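Local coordinates for protein carboxylic ester hydrolase (Aspergillus niger, PDB 7K4O) that hydrolyses ester bonds as a fungal tannase, a secreted serine esterase that probably releases gallic acid from tannins, at residues 272-284 / 295-307. Residues are numbered along the deposited sequence; the frame is centred on the assembly and turned at random.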
ATOM      1  N   ASP A 272      -9.462  -5.152  24.846  1.00 37.06           N
ATOM      2  CA  ASP A 272      -9.371  -5.890  26.129  1.00 40.11           C
ATOM      3  C   ASP A 272      -8.048  -5.683  26.860  1.00 40.75           C
ATOM      4  O   ASP A 272      -7.998  -6.146  27.992  1.00 45.54           O
ATOM      5  CB  ASP A 272      -9.619  -7.381  25.904  1.00 38.73           C
ATOM      6  CG  ASP A 272     -11.036  -7.671  25.472  1.00 39.25           C
ATOM      7  OD1 ASP A 272     -11.919  -6.841  25.738  1.00 40.84           O
ATOM      8  OD2 ASP A 272     -11.252  -8.727  24.838  1.00 44.36           O
ATOM      9  N   PHE A 273      -7.003  -5.100  26.284  1.00 38.64           N
ATOM     10  CA  PHE A 273      -5.709  -4.954  26.974  1.00 36.91           C
ATOM     11  C   PHE A 273      -5.431  -3.501  27.337  1.00 47.03           C
ATOM     12  O   PHE A 273      -5.443  -2.617  26.444  1.00 43.13           O
ATOM     13  CB  PHE A 273      -4.580  -5.505  26.132  1.00 40.13           C
ATOM     14  CG  PHE A 273      -3.249  -5.365  26.805  1.00 36.96           C
ATOM     15  CD1 PHE A 273      -3.023  -5.980  28.042  1.00 41.77           C
ATOM     16  CD2 PHE A 273      -2.224  -4.629  26.243  1.00 37.04           C
ATOM     17  CE1 PHE A 273      -1.789  -5.860  28.669  1.00 37.98           C
ATOM     18  CE2 PHE A 273      -0.999  -4.502  26.878  1.00 38.81           C
ATOM     19  CZ  PHE A 273      -0.784  -5.116  28.100  1.00 40.09           C
ATOM     20  N   ASP A 274      -5.155  -3.252  28.625  1.00 40.38           N
ATOM     21  CA  ASP A 274      -4.820  -1.902  29.137  1.00 39.56           C
ATOM     22  C   ASP A 274      -3.322  -1.806  29.307  1.00 37.18           C
ATOM     23  O   ASP A 274      -2.776  -2.524  30.187  1.00 42.42           O
ATOM     24  CB  ASP A 274      -5.516  -1.651  30.470  1.00 44.58           C
ATOM     25  CG  ASP A 274      -5.354  -0.227  30.987  1.00 44.56           C
ATOM     26  OD1 ASP A 274      -4.430   0.474  30.549  1.00 39.42           O
ATOM     27  OD2 ASP A 274      -6.156   0.150  31.851  1.00 54.50           O
ATOM     28  N   ILE A 275      -2.653  -0.940  28.551  1.00 33.94           N
ATOM     29  CA  ILE A 275      -1.176  -0.882  28.577  1.00 35.11           C
ATOM     30  C   ILE A 275      -0.706  -0.224  29.892  1.00 37.10           C
ATOM     31  O   ILE A 275       0.511  -0.249  30.129  1.00 38.52           O
ATOM     32  CB  ILE A 275      -0.568  -0.163  27.353  1.00 39.59           C
ATOM     33  CG1 ILE A 275      -0.954   1.313  27.282  1.00 38.40           C
ATOM     34  CG2 ILE A 275      -0.916  -0.909  26.059  1.00 40.56           C
ATOM     35  CD1 ILE A 275      -0.165   2.070  26.262  1.00 38.97           C
ATOM     36  N   SER A 276      -1.605   0.346  30.688  1.00 39.66           N
ATOM     37  CA  SER A 276      -1.236   0.854  32.055  1.00 46.02           C
ATOM     38  C   SER A 276      -0.589  -0.268  32.898  1.00 47.47           C
ATOM     39  O   SER A 276       0.256   0.057  33.754  1.00 43.48           O
ATOM     40  CB  SER A 276      -2.418   1.441  32.754  1.00 42.88           C
ATOM     41  OG  SER A 276      -2.647   2.754  32.271  1.00 48.88           O
ATOM     42  N   THR A 277      -0.900  -1.536  32.613  1.00 44.67           N
ATOM     43  CA  THR A 277      -0.309  -2.715  33.299  1.00 43.96           C
ATOM     44  C   THR A 277       1.185  -2.813  33.020  1.00 44.21           C
ATOM     45  O   THR A 277       1.873  -3.595  33.715  1.00 44.26           O
ATOM     46  CB  THR A 277      -1.007  -4.006  32.883  1.00 42.48           C
ATOM     47  OG1 THR A 277      -0.787  -4.193  31.480  1.00 50.12           O
ATOM     48  CG2 THR A 277      -2.484  -3.967  33.200  1.00 48.97           C
ATOM     49  N   ILE A 278       1.708  -2.072  32.054  1.00 40.97           N
ATOM     50  CA  ILE A 278       3.142  -2.173  31.662  1.00 42.72           C
ATOM     51  C   ILE A 278       3.965  -1.165  32.470  1.00 40.35           C
ATOM     52  O   ILE A 278       5.197  -1.243  32.435  1.00 43.08           O
ATOM     53  CB  ILE A 278       3.306  -1.986  30.131  1.00 42.45           C
ATOM     54  CG1 ILE A 278       2.452  -3.013  29.385  1.00 46.62           C
ATOM     55  CG2 ILE A 278       4.766  -2.080  29.719  1.00 42.65           C
ATOM     56  CD1 ILE A 278       2.283  -2.722  27.902  1.00 44.15           C
ATOM     57  N   GLU A 279       3.316  -0.214  33.131  1.00 41.46           N
ATOM     58  CA  GLU A 279       4.058   0.798  33.924  1.00 48.36           C
ATOM     59  C   GLU A 279       4.983   0.090  34.926  1.00 48.28           C
ATOM     60  O   GLU A 279       4.534  -0.843  35.578  1.00 49.77           O
ATOM     61  CB  GLU A 279       3.124   1.725  34.679  1.00 48.99           C
ATOM     62  CG  GLU A 279       3.885   2.899  35.262  1.00 56.49           C
ATOM     63  CD  GLU A 279       3.028   3.908  35.989  1.00 61.76           C
ATOM     64  OE1 GLU A 279       3.586   4.589  36.878  1.00 72.09           O
ATOM     65  OE2 GLU A 279       1.819   4.019  35.661  1.00 66.01           O
ATOM     66  N   GLY A 280       6.240   0.507  34.972  1.00 48.58           N
ATOM     67  CA  GLY A 280       7.243  -0.040  35.899  1.00 54.00           C
ATOM     68  C   GLY A 280       8.050  -1.168  35.286  1.00 58.60           C
ATOM     69  O   GLY A 280       9.075  -1.520  35.854  1.00 56.29           O
ATOM     70  N   LYS A 281       7.666  -1.713  34.136  1.00 53.37           N
ATOM     71  CA  LYS A 281       8.450  -2.820  33.546  1.00 55.55           C
ATOM     72  C   LYS A 281       9.794  -2.278  33.082  1.00 50.93           C
ATOM     73  O   LYS A 281       9.887  -1.225  32.468  1.00 47.89           O
ATOM     74  CB  LYS A 281       7.681  -3.496  32.415  1.00 62.03           C
ATOM     75  CG  LYS A 281       6.574  -4.435  32.881  1.00 69.41           C
ATOM     76  CD  LYS A 281       6.977  -5.903  32.742  1.00 79.39           C
ATOM     77  CE  LYS A 281       6.336  -6.848  33.745  1.00 86.42           C
ATOM     78  NZ  LYS A 281       4.859  -6.908  33.616  1.00 81.85           N
ATOM     79  N   PRO A 282      10.904  -2.972  33.383  1.00 55.30           N
ATOM     80  CA  PRO A 282      12.215  -2.487  32.970  1.00 54.11           C
ATOM     81  C   PRO A 282      12.420  -2.660  31.464  1.00 49.57           C
ATOM     82  O   PRO A 282      11.917  -3.599  30.874  1.00 50.76           O
ATOM     83  CB  PRO A 282      13.207  -3.379  33.735  1.00 58.33           C
ATOM     84  CG  PRO A 282      12.420  -4.654  34.021  1.00 56.45           C
ATOM     85  CD  PRO A 282      10.963  -4.244  34.128  1.00 58.44           C
ATOM     86  N   TYR A 283      13.235  -1.797  30.896  1.00 47.80           N
ATOM     87  CA  TYR A 283      13.654  -1.919  29.488  1.00 53.68           C
ATOM     88  C   TYR A 283      15.139  -1.611  29.420  1.00 51.60           C
ATOM     89  O   TYR A 283      15.660  -0.782  30.204  1.00 51.41           O
ATOM     90  CB  TYR A 283      12.809  -1.005  28.585  1.00 45.81           C
ATOM     91  CG  TYR A 283      12.959   0.475  28.830  1.00 41.11           C
ATOM     92  CD1 TYR A 283      13.995   1.205  28.253  1.00 39.86           C
ATOM     93  CD2 TYR A 283      12.026   1.149  29.609  1.00 37.90           C
ATOM     94  CE1 TYR A 283      14.098   2.579  28.462  1.00 41.62           C
ATOM     95  CE2 TYR A 283      12.118   2.511  29.827  1.00 38.97           C
ATOM     96  CZ  TYR A 283      13.147   3.225  29.247  1.00 37.01           C
ATOM     97  OH  TYR A 283      13.215   4.568  29.484  1.00 46.48           O
ATOM     98  N   SER A 284      15.787  -2.227  28.455  1.00 45.64           N
ATOM     99  CA  SER A 284      17.213  -2.005  28.171  1.00 54.75           C
ATOM    100  C   SER A 284      17.421  -2.223  26.681  1.00 55.45           C
ATOM    101  O   SER A 284      16.964  -3.243  26.162  1.00 55.92           O
ATOM    102  CB  SER A 284      18.070  -2.926  29.005  1.00 57.15           C
ATOM    103  OG  SER A 284      19.395  -2.949  28.506  1.00 58.12           O
ATOM    104  N   ASN A 295      18.107   2.615  28.973  1.00 57.92           N
ATOM    105  CA  ASN A 295      17.557   1.723  30.019  1.00 56.30           C
ATOM    106  C   ASN A 295      16.767   2.572  31.000  1.00 47.25           C
ATOM    107  O   ASN A 295      17.000   3.779  31.111  1.00 51.99           O
ATOM    108  CB  ASN A 295      18.634   0.901  30.735  1.00 63.14           C
ATOM    109  CG  ASN A 295      19.620   1.782  31.471  1.00 67.12           C
ATOM    110  OD1 ASN A 295      19.450   2.049  32.660  1.00 77.15           O
ATOM    111  ND2 ASN A 295      20.634   2.260  30.767  1.00 64.65           N
ATOM    112  N   GLY A 296      15.839   1.922  31.666  1.00 46.11           N
ATOM    113  CA  GLY A 296      14.860   2.589  32.524  1.00 43.93           C
ATOM    114  C   GLY A 296      13.729   1.652  32.831  1.00 43.10           C
ATOM    115  O   GLY A 296      13.862   0.407  32.670  1.00 48.72           O
ATOM    116  N   THR A 297      12.637   2.239  33.277  1.00 42.67           N
ATOM    117  CA  THR A 297      11.364   1.542  33.513  1.00 48.70           C
ATOM    118  C   THR A 297      10.304   2.286  32.705  1.00 49.42           C
ATOM    119  O   THR A 297      10.410   3.524  32.572  1.00 50.08           O
ATOM    120  CB  THR A 297      11.000   1.460  35.002  1.00 52.96           C
ATOM    121  OG1 THR A 297      10.860   2.785  35.508  1.00 54.31           O
ATOM    122  CG2 THR A 297      12.001   0.662  35.813  1.00 53.59           C
ATOM    123  N   VAL A 298       9.306   1.559  32.223  1.00 49.65           N
ATOM    124  CA  VAL A 298       8.218   2.195  31.441  1.00 47.08           C
ATOM    125  C   VAL A 298       7.513   3.177  32.369  1.00 45.08           C
ATOM    126  O   VAL A 298       6.999   2.776  33.424  1.00 45.88           O
ATOM    127  CB  VAL A 298       7.261   1.160  30.828  1.00 44.83           C
ATOM    128  CG1 VAL A 298       6.103   1.854  30.098  1.00 49.41           C
ATOM    129  CG2 VAL A 298       8.026   0.224  29.906  1.00 44.55           C
ATOM    130  N   SER A 299       7.469   4.429  31.955  1.00 47.09           N
ATOM    131  CA  SER A 299       6.980   5.562  32.772  1.00 47.75           C
ATOM    132  C   SER A 299       5.496   5.792  32.536  1.00 48.86           C
ATOM    133  O   SER A 299       4.931   5.365  31.484  1.00 45.35           O
ATOM    134  CB  SER A 299       7.777   6.793  32.486  1.00 50.54           C
ATOM    135  OG  SER A 299       7.511   7.278  31.177  1.00 44.94           O
ATOM    136  N   ALA A 300       4.871   6.465  33.487  1.00 44.71           N
ATOM    137  CA  ALA A 300       3.461   6.867  33.391  1.00 42.64           C
ATOM    138  C   ALA A 300       3.291   7.793  32.175  1.00 45.05           C
ATOM    139  O   ALA A 300       2.263   7.699  31.500  1.00 45.35           O
ATOM    140  CB  ALA A 300       3.033   7.561  34.660  1.00 47.39           C
ATOM    141  N   LYS A 301       4.223   8.714  31.978  1.00 42.06           N
ATOM    142  CA  LYS A 301       4.162   9.693  30.870  1.00 48.10           C
ATOM    143  C   LYS A 301       4.317   8.934  29.547  1.00 46.65           C
ATOM    144  O   LYS A 301       3.669   9.347  28.591  1.00 42.15           O
ATOM    145  CB  LYS A 301       5.264  10.737  30.977  1.00 47.52           C
ATOM    146  CG  LYS A 301       5.017  11.858  31.972  1.00 54.47           C
ATOM    147  CD  LYS A 301       6.276  12.698  32.166  1.00 61.60           C
ATOM    148  CE  LYS A 301       6.230  13.698  33.300  1.00 62.34           C
ATOM    149  NZ  LYS A 301       5.430  14.876  32.911  1.00 68.79           N
ATOM    150  N   GLY A 302       5.169   7.910  29.500  1.00 42.27           N
ATOM    151  CA  GLY A 302       5.376   7.090  28.287  1.00 43.41           C
ATOM    152  C   GLY A 302       4.094   6.375  27.918  1.00 41.96           C
ATOM    153  O   GLY A 302       3.697   6.378  26.726  1.00 38.48           O
ATOM    154  N   ILE A 303       3.430   5.802  28.906  1.00 37.90           N
ATOM    155  CA  ILE A 303       2.116   5.147  28.715  1.00 39.71           C
ATOM    156  C   ILE A 303       1.094   6.193  28.253  1.00 45.73           C
ATOM    157  O   ILE A 303       0.271   5.881  27.384  1.00 37.39           O
ATOM    158  CB  ILE A 303       1.695   4.409  29.995  1.00 41.97           C
ATOM    159  CG1 ILE A 303       2.523   3.136  30.123  1.00 47.27           C
ATOM    160  CG2 ILE A 303       0.202   4.142  30.006  1.00 41.92           C
ATOM    161  CD1 ILE A 303       2.403   2.489  31.461  1.00 56.34           C
ATOM    162  N   GLU A 304       1.094   7.386  28.832  1.00 40.03           N
ATOM    163  CA  GLU A 304       0.111   8.426  28.443  1.00 40.47           C
ATOM    164  C   GLU A 304       0.325   8.794  26.952  1.00 33.65           C
ATOM    165  O   GLU A 304      -0.674   8.892  26.222  1.00 36.57           O
ATOM    166  CB  GLU A 304       0.248   9.671  29.328  1.00 42.46           C
ATOM    167  CG  GLU A 304      -0.865  10.679  29.124  1.00 44.15           C
ATOM    168  CD  GLU A 304      -0.704  11.959  29.952  1.00 50.29           C
ATOM    169  OE1 GLU A 304       0.466  12.330  30.303  1.00 48.81           O
ATOM    170  OE2 GLU A 304      -1.720  12.618  30.177  1.00 47.44           O
ATOM    171  N   VAL A 305       1.562   8.991  26.539  1.00 35.88           N
ATOM    172  CA  VAL A 305       1.887   9.290  25.124  1.00 36.70           C
ATOM    173  C   VAL A 305       1.385   8.111  24.277  1.00 41.30           C
ATOM    174  O   VAL A 305       0.670   8.357  23.272  1.00 35.94           O
ATOM    175  CB  VAL A 305       3.373   9.559  24.909  1.00 37.00           C
ATOM    176  CG1 VAL A 305       3.746   9.477  23.431  1.00 37.87           C
ATOM    177  CG2 VAL A 305       3.742  10.926  25.485  1.00 35.12           C
ATOM    178  N   ALA A 306       1.681   6.881  24.682  1.00 35.96           N
ATOM    179  CA  ALA A 306       1.369   5.704  23.844  1.00 36.97           C
ATOM    180  C   ALA A 306      -0.139   5.607  23.726  1.00 35.29           C
ATOM    181  O   ALA A 306      -0.644   5.319  22.623  1.00 30.80           O
ATOM    182  CB  ALA A 306       1.968   4.430  24.381  1.00 36.78           C
ATOM    183  N   LYS A 307      -0.868   5.768  24.826  1.00 31.04           N
ATOM    184  CA  LYS A 307      -2.323   5.602  24.792  1.00 31.25           C
ATOM    185  C   LYS A 307      -2.906   6.691  23.896  1.00 31.28           C
ATOM    186  O   LYS A 307      -3.954   6.449  23.268  1.00 33.32           O
ATOM    187  CB  LYS A 307      -2.969   5.717  26.171  1.00 33.47           C
ATOM    188  CG  LYS A 307      -2.864   4.475  27.029  1.00 39.03           C
ATOM    189  CD  LYS A 307      -3.787   4.583  28.213  1.00 43.97           C
ATOM    190  CE  LYS A 307      -3.717   3.330  29.049  1.00 44.25           C
ATOM    191  NZ  LYS A 307      -4.737   3.364  30.114  1.00 46.27           N
TER
HETATM  192  O   HOH W   1      11.347   5.667  31.007  1.00 52.72           O
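Y283 folds back across the partner strand, its CG set between the backbone N and carbonyl carbon (chi1 65°), which lays the ring over G296. Beyond CB, CG and CD2 lie near G296 O, and CD2 also touches V298 CG2; CE2 comes 3.4 Å from T297 O. On the other side CD1 and CE1 lie near G296 N, CE1 also near N295 C, and CZ near G296 CA. That CA sits over the ring face, a CH-pi contact 4.0 Å from the centroid, and V298 N lies at the edge, in the ring plane. At the tip, a water 2.6 Å from Y283 OH also donates to T297 O. The two backbones pair antiparallel: Y283 and G296 bond both ways, K281 O takes V298 N, and within the type II turn 278-281 G280 N reaches V298 O at 2.8 Å (170°). I303 CD1 presses on E279 CB at 3.4 Å. The extended K307 slides past I275 and puts NZ on S276 OG and D274 OD1 (2.9 Å, a salt bridge); S276 N reaches D274 OD1 from the opposite carboxylate face, closing an Asx turn. The 3-10 segment 275-278 and the hairpin 282-285/294-297, running into helix 300-310, pack on helix 238-252 through I278, Y283 and V298.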